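Avirulence protein AVRPPH3 (Pseudomonas syringae pv. phaseolicola, PDB 1UKF) acts as a papain-like cysteine protease that cleaves itself, is delivered into infected plant cells and probably impairs host defence in plants lacking the matching resistance genes. Local coordinates at residues Pro73-Ser78 against Arg91-Val96; Gln107-Asp112 against Gln162-Leu167; Leu122-Arg125 against Gly131-Ile134; His170-Ser173 against Asp177-Cys180. One frame throughout, in Å; residues are numbered along the deposited sequence.

Contact 1: residues Pro73-Ser78 against Arg91-Val96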
loop_
_atom_site.group_PDB
_atom_site.type_symbol
_atom_site.label_atom_id
_atom_site.label_comp_id
_atom_site.label_asym_id
_atom_site.label_seq_id
_atom_site.Cartn_x
_atom_site.Cartn_y
_atom_site.Cartn_z
ATOM N N PRO A 73 14.684 2.376 10.188
ATOM C CA PRO A 73 14.972 1.366 9.165
ATOM C C PRO A 73 13.865 1.035 8.175
ATOM O O PRO A 73 14.139 0.823 6.996
ATOM C CB PRO A 73 15.405 0.151 9.986
ATOM C CG PRO A 73 14.664 0.325 11.278
ATOM C CD PRO A 73 14.824 1.803 11.540
ATOM N N PHE A 74 12.623 0.979 8.641
ATOM C CA PHE A 74 11.512 0.666 7.755
ATOM C C PHE A 74 11.184 1.833 6.831
ATOM O O PHE A 74 10.812 1.624 5.680
ATOM C CB PHE A 74 10.290 0.225 8.565
ATOM C CG PHE A 74 10.532 -1.022 9.371
ATOM C CD1 PHE A 74 10.863 -0.946 10.719
ATOM C CD2 PHE A 74 10.492 -2.272 8.765
ATOM C CE1 PHE A 74 11.151 -2.092 11.452
ATOM C CE2 PHE A 74 10.779 -3.427 9.489
ATOM C CZ PHE A 74 11.111 -3.337 10.836
ATOM N N PHE A 75 11.331 3.060 7.325
ATOM C CA PHE A 75 11.092 4.227 6.485
ATOM C C PHE A 75 12.172 4.229 5.409
ATOM O O PHE A 75 11.913 4.551 4.255
ATOM C CB PHE A 75 11.185 5.527 7.296
ATOM C CG PHE A 75 9.939 5.857 8.077
ATOM C CD1 PHE A 75 9.804 7.102 8.681
ATOM C CD2 PHE A 75 8.908 4.929 8.217
ATOM C CE1 PHE A 75 8.665 7.421 9.414
ATOM C CE2 PHE A 75 7.762 5.241 8.950
ATOM C CZ PHE A 75 7.643 6.490 9.547
ATOM N N THR A 76 13.388 3.864 5.798
ATOM C CA THR A 76 14.504 3.823 4.865
ATOM C C THR A 76 14.280 2.766 3.784
ATOM O O THR A 76 14.496 3.024 2.600
ATOM C CB THR A 76 15.821 3.533 5.613
ATOM O OG1 THR A 76 16.102 4.619 6.505
ATOM C CG2 THR A 76 16.978 3.366 4.635
ATOM N N ALA A 77 13.834 1.582 4.192
ATOM C CA ALA A 77 13.582 0.491 3.254
ATOM C C ALA A 77 12.448 0.825 2.282
ATOM O O ALA A 77 12.560 0.578 1.081
ATOM C CB ALA A 77 13.262 -0.789 4.022
ATOM N N SER A 78 11.358 1.382 2.801
ATOM C CA SER A 78 10.227 1.743 1.957
ATOM C C SER A 78 10.633 2.827 0.967
ATOM O O SER A 78 10.202 2.822 -0.188
ATOM C CB SER A 78 9.057 2.225 2.815
ATOM O OG SER A 78 8.515 1.153 3.561
ATOM N N ARG A 91 7.015 14.045 0.552
ATOM C CA ARG A 91 6.910 14.537 1.917
ATOM C C ARG A 91 7.541 13.560 2.887
ATOM O O ARG A 91 7.846 12.422 2.536
ATOM C CB ARG A 91 5.441 14.710 2.311
ATOM C CG ARG A 91 4.696 15.823 1.608
ATOM C CD ARG A 91 5.075 17.185 2.165
ATOM N NE ARG A 91 4.152 18.219 1.709
ATOM C CZ ARG A 91 3.991 18.574 0.440
ATOM N NH1 ARG A 91 4.698 17.981 -0.513
ATOM N NH2 ARG A 91 3.117 19.518 0.119
ATOM N N GLU A 92 7.733 14.020 4.117
ATOM C CA GLU A 92 8.282 13.183 5.168
ATOM C C GLU A 92 7.210 12.128 5.415
ATOM O O GLU A 92 6.020 12.440 5.390
ATOM C CB GLU A 92 8.489 14.019 6.435
ATOM C CG GLU A 92 8.925 13.236 7.660
ATOM C CD GLU A 92 10.251 12.536 7.459
ATOM O OE1 GLU A 92 11.169 13.160 6.889
ATOM O OE2 GLU A 92 10.379 11.367 7.878
ATOM N N PRO A 93 7.609 10.863 5.622
ATOM C CA PRO A 93 6.584 9.843 5.865
ATOM C C PRO A 93 5.690 10.261 7.029
ATOM O O PRO A 93 6.181 10.693 8.075
ATOM C CB PRO A 93 7.408 8.601 6.180
ATOM C CG PRO A 93 8.619 8.789 5.316
ATOM C CD PRO A 93 8.947 10.254 5.526
ATOM N N LYS A 94 4.382 10.139 6.843
ATOM C CA LYS A 94 3.430 10.517 7.878
ATOM C C LYS A 94 2.871 9.298 8.594
ATOM O O LYS A 94 2.573 8.282 7.970
ATOM C CB LYS A 94 2.282 11.320 7.267
ATOM C CG LYS A 94 1.244 11.767 8.277
ATOM C CD LYS A 94 0.148 12.579 7.615
ATOM C CE LYS A 94 -0.910 12.987 8.624
ATOM N NZ LYS A 94 -1.991 13.781 7.987
ATOM N N THR A 95 2.731 9.402 9.911
ATOM C CA THR A 95 2.201 8.309 10.710
ATOM C C THR A 95 0.853 8.694 11.305
ATOM O O THR A 95 0.756 9.654 12.071
ATOM C CB THR A 95 3.154 7.940 11.866
ATOM O OG1 THR A 95 4.431 7.569 11.337
ATOM C CG2 THR A 95 2.591 6.781 12.672
ATOM N N VAL A 96 -0.186 7.951 10.945
ATOM C CA VAL A 96 -1.518 8.211 11.470
ATOM C C VAL A 96 -1.836 7.088 12.448
ATOM O O VAL A 96 -1.879 5.917 12.067
ATOM C CB VAL A 96 -2.581 8.230 10.346
ATOM C CG1 VAL A 96 -3.944 8.586 10.925
ATOM C CG2 VAL A 96 -2.189 9.235 9.273
#
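Phe75 lays one face of its ring against Pro93. The CB of Pro93 sits 3.8 Å from the centroid of the Phe75 ring and 18° off its normal, a CH-pi contact displaced from the centre toward the rim. The nearest carbons are Phe75 CE1 and Pro93 CB, 3.7 Å apart, while Pro93 CG leans to Phe75 CD1 at 3.9 Å. Thr95 comes from another direction: its OG1 lies in the plane of the ring, 3.8 Å from Phe75 CZ. Glu92 bends its carboxylate back toward the helix, but OE2 only grazes Phe75 CD1 at 4.4 Å, at an oblique angle.

The ring can bridge a backbone gap of 7.2 Å between Phe75 CA and Pro93 CA because its CG is turned beside the backbone N (chi1 -81°), opposite the carbonyl carbon. Further out, Phe184 meets the same ring edge-to-face, and Thr95 OG1 has its polar partner in Asn182; both residues belong to strand 178-187. That strand is the sheet neighbour of 88-97, bonded through the backbones of Lys94 with Glu183 and Val96 with Val181. Helix 46-67 in turn packs on Pro73 and Phe74, and so backs the first turn of helix 73-84. The contact thus joins that helix to the edge strand of the sheet at the protein surface, away from the catalytic residues. With no polar bond between the two segments, their attachment here rests on dispersion and on a C-H of Pro93 CB over the aromatic face.

Contact 2: residues Gln107-Asp112 against Gln162-Leu167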
loop_
_atom_site.group_PDB
_atom_site.type_symbol
_atom_site.label_atom_id
_atom_site.label_comp_id
_atom_site.label_asym_id
_atom_site.label_seq_id
_atom_site.Cartn_x
_atom_site.Cartn_y
_atom_site.Cartn_z
ATOM N N GLN A 107 -10.742 8.476 7.691
ATOM C CA GLN A 107 -10.939 9.850 7.246
ATOM C C GLN A 107 -9.619 10.604 7.125
ATOM O O GLN A 107 -9.371 11.278 6.123
ATOM C CB GLN A 107 -11.864 10.592 8.215
ATOM C CG GLN A 107 -12.064 12.060 7.872
ATOM C CD GLN A 107 -12.629 12.258 6.479
ATOM O OE1 GLN A 107 -13.726 11.791 6.169
ATOM N NE2 GLN A 107 -11.879 12.952 5.630
ATOM N N THR A 108 -8.775 10.492 8.145
ATOM C CA THR A 108 -7.489 11.177 8.136
ATOM C C THR A 108 -6.619 10.689 6.985
ATOM O O THR A 108 -6.034 11.490 6.255
ATOM C CB THR A 108 -6.733 10.969 9.462
ATOM O OG1 THR A 108 -7.526 11.479 10.541
ATOM C CG2 THR A 108 -5.396 11.696 9.435
ATOM N N VAL A 109 -6.531 9.374 6.822
ATOM C CA VAL A 109 -5.725 8.808 5.751
ATOM C C VAL A 109 -6.295 9.189 4.386
ATOM O O VAL A 109 -5.551 9.531 3.471
ATOM C CB VAL A 109 -5.638 7.267 5.875
ATOM C CG1 VAL A 109 -4.894 6.686 4.678
ATOM C CG2 VAL A 109 -4.918 6.895 7.166
ATOM N N ALA A 110 -7.618 9.145 4.256
ATOM C CA ALA A 110 -8.266 9.498 2.996
ATOM C C ALA A 110 -7.956 10.941 2.611
ATOM O O ALA A 110 -7.725 11.246 1.440
ATOM C CB ALA A 110 -9.773 9.302 3.110
ATOM N N HIS A 111 -7.957 11.832 3.595
ATOM C CA HIS A 111 -7.664 13.235 3.332
ATOM C C HIS A 111 -6.256 13.378 2.767
ATOM O O HIS A 111 -5.987 14.264 1.952
ATOM C CB HIS A 111 -7.785 14.058 4.616
ATOM C CG HIS A 111 -7.406 15.496 4.446
ATOM N ND1 HIS A 111 -8.105 16.360 3.631
ATOM C CD2 HIS A 111 -6.393 16.218 4.980
ATOM C CE1 HIS A 111 -7.538 17.554 3.670
ATOM N NE2 HIS A 111 -6.498 17.494 4.482
ATOM N N ASP A 112 -5.360 12.495 3.195
ATOM C CA ASP A 112 -3.980 12.542 2.729
ATOM C C ASP A 112 -3.761 11.867 1.378
ATOM O O ASP A 112 -3.005 12.371 0.547
ATOM C CB ASP A 112 -3.036 11.878 3.742
ATOM C CG ASP A 112 -3.061 12.543 5.104
ATOM O OD1 ASP A 112 -3.147 13.787 5.164
ATOM O OD2 ASP A 112 -2.968 11.816 6.117
ATOM N N GLN A 162 -14.626 5.616 3.476
ATOM C CA GLN A 162 -15.379 4.391 3.719
ATOM C C GLN A 162 -14.578 3.172 3.287
ATOM O O GLN A 162 -14.595 2.141 3.955
ATOM C CB GLN A 162 -16.708 4.436 2.971
ATOM N N LEU A 163 -13.880 3.294 2.164
ATOM C CA LEU A 163 -13.067 2.198 1.657
ATOM C C LEU A 163 -11.917 1.917 2.619
ATOM O O LEU A 163 -11.678 0.770 2.994
ATOM C CB LEU A 163 -12.532 2.540 0.261
ATOM C CG LEU A 163 -11.435 1.658 -0.348
ATOM C CD1 LEU A 163 -11.751 0.183 -0.148
ATOM C CD2 LEU A 163 -11.304 1.990 -1.828
ATOM N N ILE A 164 -11.213 2.963 3.036
ATOM C CA ILE A 164 -10.100 2.780 3.954
ATOM C C ILE A 164 -10.576 2.231 5.300
ATOM O O ILE A 164 -9.935 1.348 5.870
ATOM C CB ILE A 164 -9.327 4.097 4.149
ATOM C CG1 ILE A 164 -8.789 4.563 2.793
ATOM C CG2 ILE A 164 -8.181 3.894 5.138
ATOM C CD1 ILE A 164 -8.108 5.911 2.825
ATOM N N LYS A 165 -11.693 2.742 5.813
ATOM C CA LYS A 165 -12.214 2.240 7.080
ATOM C C LYS A 165 -12.506 0.749 6.928
ATOM O O LYS A 165 -12.220 -0.045 7.823
ATOM C CB LYS A 165 -13.497 2.979 7.475
ATOM C CG LYS A 165 -14.105 2.490 8.786
ATOM C CD LYS A 165 -15.387 3.241 9.122
ATOM C CE LYS A 165 -15.899 2.878 10.511
ATOM N NZ LYS A 165 -16.217 1.427 10.641
ATOM N N GLY A 166 -13.079 0.377 5.787
ATOM C CA GLY A 166 -13.391 -1.018 5.537
ATOM C C GLY A 166 -12.160 -1.904 5.582
ATOM O O GLY A 166 -12.205 -3.019 6.106
ATOM N N LEU A 167 -11.052 -1.414 5.035
ATOM C CA LEU A 167 -9.813 -2.177 5.026
ATOM C C LEU A 167 -9.296 -2.349 6.453
ATOM O O LEU A 167 -8.872 -3.436 6.841
ATOM C CB LEU A 167 -8.763 -1.467 4.169
ATOM C CG LEU A 167 -7.545 -2.321 3.817
ATOM C CD1 LEU A 167 -7.988 -3.515 2.982
ATOM C CD2 LEU A 167 -6.532 -1.491 3.043
#
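Ala110 meets Ile164 on a helical turn whose shortest internal polar bond, His111 N to Gln107 O at 2.9 Å, spends those backbone groups within the helix. The side chains turned to each other across the two helices, Val109, Ala110 and Ile164, are all apolar. Ile164 does nearly all the touching from its side, through the single methyl CD1. That carbon lies 3.6 Å from both Ala110 N and Ala110 CA, at van der Waals range, and 3.8 Å from Ala110 CB. The same methyl also touches Val109, whose CG1 lies 3.8 Å from Ile164 CD1, the two side chains meeting at a slant. The isoleucine chain is stretched out (chi2 175°), which pushes CD1 clear of its own helix and onto the backbone of the other; the small side chain of Ala110 leaves that backbone accessible. Ala110 CA and Ile164 CA are 7.0 Å apart, a close helix approach.

Ala160 and Pro161 extend the packing along Ala110, and Val113 adds to it at Ile164. Beyond the apolar seam, Asp112 OD2 forms a salt bridge with Lys94 NZ, tying helix 102-113 to strand 88-97. Leu163 and Leu167, on another side of their helix, pack on strand 142-147, which ends in the catalytic Asp147. Two helices packed side by side against the antiparallel sheet, with a buried seam between them, form part of the papain-like fold of this C58 protease.

Contact 3: residues Leu122-Arg125 against Gly131-Ile134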
loop_
_atom_site.group_PDB
_atom_site.type_symbol
_atom_site.label_atom_id
_atom_site.label_comp_id
_atom_site.label_asym_id
_atom_site.label_seq_id
_atom_site.Cartn_x
_atom_site.Cartn_y
_atom_site.Cartn_z
ATOM N N LEU A 122 1.718 2.586 1.311
ATOM C CA LEU A 122 1.269 2.703 2.692
ATOM C C LEU A 122 1.682 1.468 3.465
ATOM O O LEU A 122 1.693 0.364 2.926
ATOM C CB LEU A 122 -0.254 2.837 2.762
ATOM C CG LEU A 122 -0.941 3.960 1.981
ATOM C CD1 LEU A 122 -2.446 3.811 2.102
ATOM C CD2 LEU A 122 -0.496 5.314 2.507
ATOM N N SER A 123 2.030 1.646 4.729
ATOM C CA SER A 123 2.401 0.507 5.548
ATOM C C SER A 123 1.446 0.408 6.728
ATOM O O SER A 123 1.172 1.399 7.404
ATOM C CB SER A 123 3.853 0.635 6.030
ATOM O OG SER A 123 4.082 1.870 6.682
ATOM N N LEU A 124 0.906 -0.788 6.941
ATOM C CA LEU A 124 -0.005 -1.038 8.050
ATOM C C LEU A 124 0.822 -1.681 9.147
ATOM O O LEU A 124 1.459 -2.711 8.925
ATOM C CB LEU A 124 -1.133 -1.985 7.632
ATOM C CG LEU A 124 -1.980 -1.573 6.427
ATOM C CD1 LEU A 124 -3.073 -2.606 6.195
ATOM C CD2 LEU A 124 -2.589 -0.205 6.669
ATOM N N ARG A 125 0.832 -1.061 10.323
ATOM C CA ARG A 125 1.589 -1.582 11.451
ATOM C C ARG A 125 0.667 -2.338 12.395
ATOM O O ARG A 125 0.014 -1.744 13.251
ATOM C CB ARG A 125 2.271 -0.445 12.189
ATOM N N GLY A 131 4.243 -5.905 9.890
ATOM C CA GLY A 131 3.879 -4.886 8.930
ATOM C C GLY A 131 3.279 -5.466 7.666
ATOM O O GLY A 131 3.396 -6.663 7.390
ATOM N N HIS A 132 2.622 -4.600 6.904
ATOM C CA HIS A 132 1.999 -4.983 5.646
ATOM C C HIS A 132 1.843 -3.767 4.741
ATOM O O HIS A 132 1.190 -2.783 5.097
ATOM C CB HIS A 132 0.632 -5.613 5.873
ATOM C CG HIS A 132 -0.058 -5.992 4.602
ATOM N ND1 HIS A 132 0.491 -6.879 3.701
ATOM C CD2 HIS A 132 -1.234 -5.589 4.067
ATOM C CE1 HIS A 132 -0.318 -7.006 2.666
ATOM N NE2 HIS A 132 -1.372 -6.235 2.862
ATOM N N ALA A 133 2.421 -3.860 3.554
ATOM C CA ALA A 133 2.391 -2.763 2.606
ATOM C C ALA A 133 1.279 -2.866 1.576
ATOM O O ALA A 133 0.974 -3.951 1.080
ATOM C CB ALA A 133 3.732 -2.674 1.903
ATOM N N ILE A 134 0.672 -1.723 1.278
ATOM C CA ILE A 134 -0.373 -1.620 0.270
ATOM C C ILE A 134 -0.061 -0.346 -0.510
ATOM O O ILE A 134 0.866 0.390 -0.166
ATOM C CB ILE A 134 -1.794 -1.540 0.896
ATOM C CG1 ILE A 134 -1.942 -0.289 1.767
ATOM C CG2 ILE A 134 -2.062 -2.802 1.708
ATOM C CD1 ILE A 134 -3.334 -0.103 2.349
#
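Leu124 and His132 run side by side and point the same way off the sheet. Leu124 CD1 touches the edge of the imidazole, close to its plane, 4.1 Å from His132 CD2. The next pair on that face behaves differently: Leu122 and Ile134 meet at a slant, with Leu122 CB 3.7 Å from Ile134 CG1 and their CD1 methyls 4.0 Å apart. Ile134 achieves this by holding CG1 between its backbone N and carbonyl carbon (chi1 62°), which swings the ethyl arm toward the neighbouring strand.

Both are hydrogen-bonded pairs of the antiparallel hairpin 119-126/130-139, in the middle of the sheet of this papain-like protease. Leu122 N gives a nearly straight bond to Ile134 O (2.8 Å, 178°), and Ile134 N answers to Leu122 O at 2.8 Å. Leu124 N reaches His132 O at 2.7 Å, whereas the return bond from His132 N to Leu124 O is weak. Ser123 and Ala133, a non-hydrogen-bonded pair, point to the opposite face, where Ala133 packs on Ala19 of helix 18-27 and Ser123 OG bonds to Asn182.

His132 is an active-site residue. The turn that lays its ring alongside Leu124 places CG opposite the backbone N (chi1 179°). Its NE2 is hydrogen-bonded to the catalytic Asp147 OD1, while the side chain of the catalytic Cys18 comes within about 4 Å.

Contact 4: residues His170-Ser173 against Asp177-Cys180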
loop_
_atom_site.group_PDB
_atom_site.type_symbol
_atom_site.label_atom_id
_atom_site.label_comp_id
_atom_site.label_asym_id
_atom_site.label_seq_id
_atom_site.Cartn_x
_atom_site.Cartn_y
_atom_site.Cartn_z
ATOM N N HIS A 170 -11.369 -4.790 8.271
ATOM C CA HIS A 170 -11.098 -6.127 7.758
ATOM C C HIS A 170 -9.971 -6.771 8.558
ATOM O O HIS A 170 -10.098 -7.899 9.039
ATOM C CB HIS A 170 -10.693 -6.058 6.284
ATOM C CG HIS A 170 -10.117 -7.336 5.757
ATOM N ND1 HIS A 170 -10.893 -8.431 5.446
ATOM C CD2 HIS A 170 -8.835 -7.704 5.523
ATOM C CE1 HIS A 170 -10.113 -9.419 5.042
ATOM N NE2 HIS A 170 -8.861 -9.004 5.081
ATOM N N TYR A 171 -8.862 -6.056 8.698
ATOM C CA TYR A 171 -7.734 -6.596 9.434
ATOM C C TYR A 171 -8.015 -6.729 10.922
ATOM O O TYR A 171 -7.635 -7.725 11.536
ATOM C CB TYR A 171 -6.481 -5.757 9.181
ATOM C CG TYR A 171 -5.883 -6.045 7.823
ATOM C CD1 TYR A 171 -6.066 -5.175 6.748
ATOM C CD2 TYR A 171 -5.193 -7.235 7.594
ATOM C CE1 TYR A 171 -5.577 -5.490 5.475
ATOM C CE2 TYR A 171 -4.705 -7.556 6.333
ATOM C CZ TYR A 171 -4.901 -6.684 5.280
ATOM O OH TYR A 171 -4.431 -7.026 4.030
ATOM N N ASN A 172 -8.690 -5.745 11.507
ATOM C CA ASN A 172 -9.003 -5.828 12.926
ATOM C C ASN A 172 -9.902 -7.030 13.207
ATOM O O ASN A 172 -9.763 -7.688 14.242
ATOM C CB ASN A 172 -9.685 -4.544 13.406
ATOM C CG ASN A 172 -8.771 -3.339 13.326
ATOM O OD1 ASN A 172 -7.564 -3.446 13.549
ATOM N ND2 ASN A 172 -9.344 -2.178 13.025
ATOM N N SER A 173 -10.810 -7.328 12.281
ATOM C CA SER A 173 -11.723 -8.455 12.448
ATOM C C SER A 173 -10.971 -9.785 12.420
ATOM O O SER A 173 -11.481 -10.806 12.887
ATOM C CB SER A 173 -12.795 -8.449 11.352
ATOM O OG SER A 173 -12.270 -8.858 10.100
ATOM N N ASP A 177 -4.742 -5.968 14.694
ATOM C CA ASP A 177 -4.981 -4.580 15.072
ATOM C C ASP A 177 -4.030 -3.609 14.389
ATOM O O ASP A 177 -2.818 -3.670 14.584
ATOM C CB ASP A 177 -4.865 -4.420 16.591
ATOM C CG ASP A 177 -5.007 -2.976 17.040
ATOM O OD1 ASP A 177 -6.029 -2.341 16.704
ATOM O OD2 ASP A 177 -4.096 -2.474 17.734
ATOM N N VAL A 178 -4.592 -2.712 13.586
ATOM C CA VAL A 178 -3.796 -1.716 12.885
ATOM C C VAL A 178 -3.504 -0.579 13.860
ATOM O O VAL A 178 -4.333 0.307 14.059
ATOM C CB VAL A 178 -4.553 -1.155 11.663
ATOM C CG1 VAL A 178 -3.673 -0.170 10.911
ATOM C CG2 VAL A 178 -4.986 -2.298 10.751
ATOM N N ALA A 179 -2.324 -0.622 14.468
ATOM C CA ALA A 179 -1.912 0.389 15.438
ATOM C C ALA A 179 -1.729 1.752 14.781
ATOM O O ALA A 179 -2.043 2.789 15.373
ATOM C CB ALA A 179 -0.618 -0.043 16.116
ATOM N N CYS A 180 -1.208 1.744 13.560
ATOM C CA CYS A 180 -0.998 2.979 12.820
ATOM C C CYS A 180 -0.766 2.687 11.347
ATOM O O CYS A 180 -0.548 1.542 10.949
ATOM C CB CYS A 180 0.199 3.757 13.383
ATOM S SG CYS A 180 1.821 3.003 13.119
#
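Tyr171 and Asn172, flanked by His170 and Ser173, carry the contact with Asp177 and Val178. His170 sets the scene: the edge of its imidazole looks onto the phenol of Tyr171, with CD2 of His170 3.8 Å above the ring plane and over its centre. Tyr171 then touches the other segment only near its root, its CB lying 4.1 Å from Val178 CG2. The ring leads away into the protein, where its OH is hydrogen-bonded to Asp147 OD2 and Asn149 ND2.

Asn172 makes the polar link. Its OD1 accepts the backbone N-H of Val178 at 3.1 Å, with an N-H...O angle of 158° and the donor in the plane of the amide carbonyl. With CG anti to the carbonyl carbon (chi1 -65°), the amide reaches over to the returning chain, and OD1 also closes to 3.2 Å from Asp177 CA. The two acceptors Asp177 OD1 and Asn172 OD1 stay 3.7 Å apart, with no bond between them. Ser173 turns back on the preceding turn, its OG donating to His170 O at 2.6 Å.

The tight reversal between helix 160-173 and strand 178-187 is thus bridged by one side-chain carbonyl holding the first amide of the strand. Just before it in sequence, Tyr171 grips a carboxylate oxygen of the catalytic Asp147 from the second shell, and so would be expected to help fix that group's orientation.

From the N terminus, contact 1 comes first: it closes the short excursion of 79-90 and sets helix 73-84 on an edge strand of the sheet. Contact 2 spans much further, pairing helix 102-113 with helix 160-173 across 49 intervening residues. Contact 3, the hairpin 119-126/130-139, falls wholly within that span, and Leu167 packs on Ile134 to connect the two. Contact 4 follows after contact 2 on the same helix and closes the three-residue turn into strand 178-187. That strand lies between 119-126 and 88-97, so contact 4 adjoins both contact 3, through Arg125 with Ala179 and Cys180, and contact 1, through Val96 and Cys180. None of the four cross.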